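Local coordinates for protein Glp_546_48378_50642 (Giardia intestinalis, PDB 2QVW) that cleaves double-stranded RNA into short interfering RNAs of 21 to 23 base pairs in the RNA interference pathway, probably with the help of divalent metal ions, at residues A[646-658]-A[719-733]. Sequence-based numbering, arbitrary orientation.
Sequences VYQKLELLGDAFL and VYGDTFEAILAAILL. With MN (manganese (II) ion), chain E; MN (manganese (II) ion), chain G.
Helix segments 648-658 and 719-733 of an RNase III domain cross at 80° and bring together the acids of a manganese site, with Glu651 on the first facing Asp722 and Glu725 on the second. Glu725 OE1 binds one manganese ion at 2.5 Å. The carboxylates of Glu651 and Asp722 belong to the same site but lie farther from the ion. These two turn their planes 50° apart, with Glu651 OE2 2.9 Å from Asp722 OD2. Glu725 has CG beside its own backbone N (chi1 -57°) and runs extended to the metal. Its other oxygen, OE2, lies 2.7 Å from Asp655 OD2. Asp655 OD1 binds a second manganese at 2.6 Å, in a neighbouring site shared with Glu686.

Next to the acids along the crossing, the helices meet closely at Gly654, whose CA makes a CH...O contact of 3.3 Å with Glu725 O. Leu650 fits as a knob among Ala726, Ala729, Ala730 and Leu733. Leu653 CD2 packs on Leu732 CD2 at 3.8 Å, and Phe657 CD2 on Leu728 CD1.

Helix 631-642 touches Ala726, Ala730 and Leu733. Helix 688-696 lies against Leu658 and Phe724, and helix 330-356 against Leu652 and Leu653.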
loop_
_atom_site.group_PDB
_atom_site.type_symbol
_atom_site.label_atom_id
_atom_site.label_comp_id
_atom_site.label_asym_id
_atom_site.label_seq_id
_atom_site.Cartn_x
_atom_site.Cartn_y
_atom_site.Cartn_z
ATOM N N VAL A 646 19.156 7.170 35.667
ATOM C CA VAL A 646 18.761 8.129 34.645
ATOM C C VAL A 646 18.364 7.577 33.270
ATOM O O VAL A 646 17.466 8.111 32.622
ATOM C CB VAL A 646 19.892 9.151 34.445
ATOM C CG1 VAL A 646 19.392 10.335 33.664
ATOM C CG2 VAL A 646 20.433 9.590 35.791
ATOM N N TYR A 647 19.027 6.515 32.824
ATOM C CA TYR A 647 18.755 5.934 31.505
ATOM C C TYR A 647 17.387 5.258 31.400
ATOM O O TYR A 647 17.065 4.643 30.382
ATOM C CB TYR A 647 19.860 4.931 31.139
ATOM C CG TYR A 647 19.700 3.550 31.753
ATOM C CD1 TYR A 647 18.744 2.650 31.263
ATOM C CD2 TYR A 647 20.520 3.127 32.809
ATOM C CE1 TYR A 647 18.610 1.373 31.797
ATOM C CE2 TYR A 647 20.390 1.843 33.353
ATOM C CZ TYR A 647 19.432 0.974 32.837
ATOM O OH TYR A 647 19.295 -0.300 33.347
ATOM N N GLN A 648 16.579 5.384 32.447
ATOM C CA GLN A 648 15.253 4.768 32.490
ATOM C C GLN A 648 14.353 4.995 31.280
ATOM O O GLN A 648 13.907 4.040 30.639
ATOM C CB GLN A 648 14.512 5.228 33.750
ATOM C CG GLN A 648 15.094 4.684 35.037
ATOM C CD GLN A 648 15.227 3.171 35.000
ATOM O OE1 GLN A 648 16.113 2.620 34.327
ATOM N NE2 GLN A 648 14.338 2.486 35.718
ATOM N N LYS A 649 14.076 6.256 30.973
ATOM C CA LYS A 649 13.192 6.569 29.864
ATOM C C LYS A 649 13.840 6.384 28.492
ATOM O O LYS A 649 13.176 5.986 27.526
ATOM C CB LYS A 649 12.654 7.992 30.028
ATOM C CG LYS A 649 11.792 8.182 31.277
ATOM C CD LYS A 649 11.281 9.600 31.385
ATOM C CE LYS A 649 10.412 9.781 32.609
ATOM N NZ LYS A 649 9.983 11.192 32.779
ATOM N N LEU A 650 15.134 6.670 28.403
ATOM C CA LEU A 650 15.843 6.503 27.148
ATOM C C LEU A 650 15.609 5.079 26.673
ATOM O O LEU A 650 15.262 4.837 25.515
ATOM C CB LEU A 650 17.337 6.728 27.347
ATOM C CG LEU A 650 17.837 8.168 27.414
ATOM C CD1 LEU A 650 19.252 8.170 27.920
ATOM C CD2 LEU A 650 17.767 8.816 26.045
ATOM N N GLU A 651 15.800 4.132 27.580
ATOM C CA GLU A 651 15.616 2.723 27.263
ATOM C C GLU A 651 14.219 2.498 26.701
ATOM O O GLU A 651 14.046 1.851 25.658
ATOM C CB GLU A 651 15.782 1.888 28.522
ATOM C CG GLU A 651 15.756 0.408 28.271
ATOM C CD GLU A 651 15.129 -0.354 29.411
ATOM O OE1 GLU A 651 15.146 0.155 30.553
ATOM O OE2 GLU A 651 14.623 -1.470 29.159
ATOM N N LEU A 652 13.226 3.032 27.411
ATOM C CA LEU A 652 11.835 2.905 27.008
ATOM C C LEU A 652 11.683 3.299 25.560
ATOM O O LEU A 652 11.060 2.594 24.769
ATOM C CB LEU A 652 10.950 3.806 27.851
ATOM C CG LEU A 652 9.485 3.793 27.429
ATOM C CD1 LEU A 652 8.895 2.427 27.674
ATOM C CD2 LEU A 652 8.723 4.832 28.213
ATOM N N LEU A 653 12.261 4.438 25.215
ATOM C CA LEU A 653 12.183 4.933 23.851
ATOM C C LEU A 653 12.951 4.036 22.880
ATOM O O LEU A 653 12.468 3.715 21.795
ATOM C CB LEU A 653 12.747 6.348 23.777
ATOM C CG LEU A 653 12.457 7.104 22.486
ATOM C CD1 LEU A 653 11.010 7.556 22.472
ATOM C CD2 LEU A 653 13.362 8.291 22.393
ATOM N N GLY A 654 14.155 3.643 23.268
ATOM C CA GLY A 654 14.940 2.801 22.398
ATOM C C GLY A 654 14.200 1.523 22.078
ATOM O O GLY A 654 14.115 1.108 20.924
ATOM N N ASP A 655 13.654 0.893 23.108
ATOM C CA ASP A 655 12.945 -0.348 22.906
ATOM C C ASP A 655 11.940 -0.168 21.775
ATOM O O ASP A 655 11.947 -0.913 20.790
ATOM C CB ASP A 655 12.234 -0.753 24.190
ATOM C CG ASP A 655 11.924 -2.241 24.238
ATOM O OD1 ASP A 655 11.272 -2.741 23.296
ATOM O OD2 ASP A 655 12.335 -2.912 25.216
ATOM N N ALA A 656 11.095 0.849 21.915
ATOM C CA ALA A 656 10.057 1.156 20.934
ATOM C C ALA A 656 10.587 1.346 19.513
ATOM O O ALA A 656 10.139 0.676 18.581
ATOM C CB ALA A 656 9.301 2.395 21.375
ATOM N N PHE A 657 11.535 2.267 19.353
ATOM C CA PHE A 657 12.123 2.560 18.057
ATOM C C PHE A 657 12.737 1.336 17.421
ATOM O O PHE A 657 12.551 1.090 16.235
ATOM C CB PHE A 657 13.218 3.596 18.183
ATOM C CG PHE A 657 13.904 3.893 16.881
ATOM C CD1 PHE A 657 13.270 4.672 15.910
ATOM C CD2 PHE A 657 15.174 3.393 16.611
ATOM C CE1 PHE A 657 13.887 4.949 14.701
ATOM C CE2 PHE A 657 15.801 3.670 15.393
ATOM C CZ PHE A 657 15.154 4.449 14.444
ATOM N N LEU A 658 13.502 0.589 18.209
ATOM C CA LEU A 658 14.155 -0.615 17.717
ATOM C C LEU A 658 13.125 -1.550 17.111
ATOM O O LEU A 658 13.329 -2.093 16.015
ATOM C CB LEU A 658 14.881 -1.329 18.854
ATOM C CG LEU A 658 15.554 -2.641 18.454
ATOM C CD1 LEU A 658 16.406 -2.412 17.211
ATOM C CD2 LEU A 658 16.392 -3.167 19.611
ATOM N N VAL A 719 21.249 -4.896 32.397
ATOM C CA VAL A 719 21.792 -3.574 32.123
ATOM C C VAL A 719 22.553 -3.506 30.820
ATOM O O VAL A 719 22.571 -2.475 30.161
ATOM C CB VAL A 719 22.732 -3.128 33.234
ATOM C CG1 VAL A 719 23.314 -1.779 32.896
ATOM C CG2 VAL A 719 21.983 -3.061 34.552
ATOM N N TYR A 720 23.192 -4.608 30.456
ATOM C CA TYR A 720 23.952 -4.666 29.224
ATOM C C TYR A 720 23.039 -4.471 28.028
ATOM O O TYR A 720 23.302 -3.635 27.165
ATOM C CB TYR A 720 24.679 -6.006 29.127
ATOM C CG TYR A 720 25.985 -6.039 29.891
ATOM C CD1 TYR A 720 27.116 -5.375 29.407
ATOM C CD2 TYR A 720 26.090 -6.715 31.112
ATOM C CE1 TYR A 720 28.314 -5.384 30.115
ATOM C CE2 TYR A 720 27.289 -6.726 31.830
ATOM C CZ TYR A 720 28.392 -6.060 31.324
ATOM O OH TYR A 720 29.578 -6.072 32.022
ATOM N N GLY A 721 21.961 -5.241 27.974
ATOM C CA GLY A 721 21.047 -5.103 26.864
ATOM C C GLY A 721 20.291 -3.798 26.973
ATOM O O GLY A 721 20.081 -3.103 25.982
ATOM N N ASP A 722 19.905 -3.468 28.200
ATOM C CA ASP A 722 19.143 -2.260 28.502
ATOM C C ASP A 722 19.858 -0.947 28.204
ATOM O O ASP A 722 19.230 0.027 27.814
ATOM C CB ASP A 722 18.689 -2.291 29.967
ATOM C CG ASP A 722 17.588 -3.313 30.214
ATOM O OD1 ASP A 722 17.744 -4.489 29.806
ATOM O OD2 ASP A 722 16.562 -2.942 30.819
ATOM N N THR A 723 21.166 -0.900 28.393
ATOM C CA THR A 723 21.885 0.331 28.096
ATOM C C THR A 723 21.981 0.492 26.584
ATOM O O THR A 723 22.004 1.611 26.075
ATOM C CB THR A 723 23.306 0.331 28.688
ATOM O OG1 THR A 723 24.036 -0.785 28.176
ATOM C CG2 THR A 723 23.251 0.265 30.210
ATOM N N PHE A 724 22.031 -0.624 25.863
ATOM C CA PHE A 724 22.104 -0.557 24.414
ATOM C C PHE A 724 20.892 0.210 23.902
ATOM O O PHE A 724 21.028 1.140 23.117
ATOM C CB PHE A 724 22.111 -1.952 23.797
ATOM C CG PHE A 724 22.169 -1.942 22.287
ATOM C CD1 PHE A 724 23.388 -1.826 21.618
ATOM C CD2 PHE A 724 20.991 -2.008 21.535
ATOM C CE1 PHE A 724 23.435 -1.775 20.224
ATOM C CE2 PHE A 724 21.019 -1.957 20.138
ATOM C CZ PHE A 724 22.243 -1.840 19.478
ATOM N N GLU A 725 19.705 -0.186 24.351
ATOM C CA GLU A 725 18.471 0.479 23.944
ATOM C C GLU A 725 18.556 1.941 24.335
ATOM O O GLU A 725 18.029 2.815 23.639
ATOM C CB GLU A 725 17.259 -0.136 24.639
ATOM C CG GLU A 725 17.061 -1.619 24.427
ATOM C CD GLU A 725 15.865 -2.129 25.204
ATOM O OE1 GLU A 725 15.773 -1.858 26.423
ATOM O OE2 GLU A 725 15.007 -2.804 24.607
ATOM N N ALA A 726 19.199 2.198 25.472
ATOM C CA ALA A 726 19.377 3.554 25.959
ATOM C C ALA A 726 20.211 4.301 24.927
ATOM O O ALA A 726 19.908 5.438 24.562
ATOM C CB ALA A 726 20.094 3.530 27.295
ATOM N N ILE A 727 21.267 3.649 24.456
ATOM C CA ILE A 727 22.132 4.248 23.456
ATOM C C ILE A 727 21.285 4.575 22.233
ATOM O O ILE A 727 21.118 5.736 21.867
ATOM C CB ILE A 727 23.263 3.280 23.036
ATOM C CG1 ILE A 727 24.048 2.813 24.266
ATOM C CG2 ILE A 727 24.192 3.957 22.042
ATOM C CD1 ILE A 727 24.650 3.925 25.088
ATOM N N LEU A 728 20.742 3.530 21.617
ATOM C CA LEU A 728 19.907 3.678 20.437
ATOM C C LEU A 728 19.036 4.906 20.518
ATOM O O LEU A 728 18.928 5.643 19.553
ATOM C CB LEU A 728 19.019 2.449 20.234
ATOM C CG LEU A 728 17.996 2.537 19.084
ATOM C CD1 LEU A 728 18.669 2.904 17.759
ATOM C CD2 LEU A 728 17.287 1.194 18.968
ATOM N N ALA A 729 18.402 5.123 21.661
ATOM C CA ALA A 729 17.562 6.295 21.823
ATOM C C ALA A 729 18.424 7.552 21.699
ATOM O O ALA A 729 18.059 8.511 21.011
ATOM C CB ALA A 729 16.874 6.253 23.169
ATOM N N ALA A 730 19.583 7.532 22.354
ATOM C CA ALA A 730 20.512 8.660 22.314
ATOM C C ALA A 730 20.868 9.075 20.883
ATOM O O ALA A 730 21.049 10.256 20.591
ATOM C CB ALA A 730 21.774 8.312 23.081
ATOM N N ILE A 731 20.970 8.100 19.990
ATOM C CA ILE A 731 21.292 8.389 18.601
ATOM C C ILE A 731 20.101 9.047 17.923
ATOM O O ILE A 731 20.239 10.098 17.310
ATOM C CB ILE A 731 21.654 7.110 17.821
ATOM C CG1 ILE A 731 22.976 6.536 18.329
ATOM C CG2 ILE A 731 21.719 7.415 16.338
ATOM C CD1 ILE A 731 22.892 5.930 19.701
ATOM N N LEU A 732 18.938 8.415 18.028
ATOM C CA LEU A 732 17.717 8.942 17.443
ATOM C C LEU A 732 17.512 10.384 17.904
ATOM O O LEU A 732 17.434 11.314 17.094
ATOM C CB LEU A 732 16.540 8.076 17.881
ATOM C CG LEU A 732 15.167 8.725 17.970
ATOM C CD1 LEU A 732 14.623 8.996 16.576
ATOM C CD2 LEU A 732 14.245 7.803 18.742
ATOM N N LEU A 733 17.450 10.551 19.219
ATOM C CA LEU A 733 17.250 11.845 19.857
ATOM C C LEU A 733 18.191 12.955 19.402
ATOM O O LEU A 733 17.769 14.094 19.227
ATOM C CB LEU A 733 17.366 11.665 21.366
ATOM C CG LEU A 733 16.163 10.980 22.008
ATOM C CD1 LEU A 733 16.526 10.446 23.377
ATOM C CD2 LEU A 733 15.036 11.977 22.105
HETATM MN MN MN E . 15.478 -3.877 27.943
HETATM MN MN MN G . 12.796 -4.186 21.790
#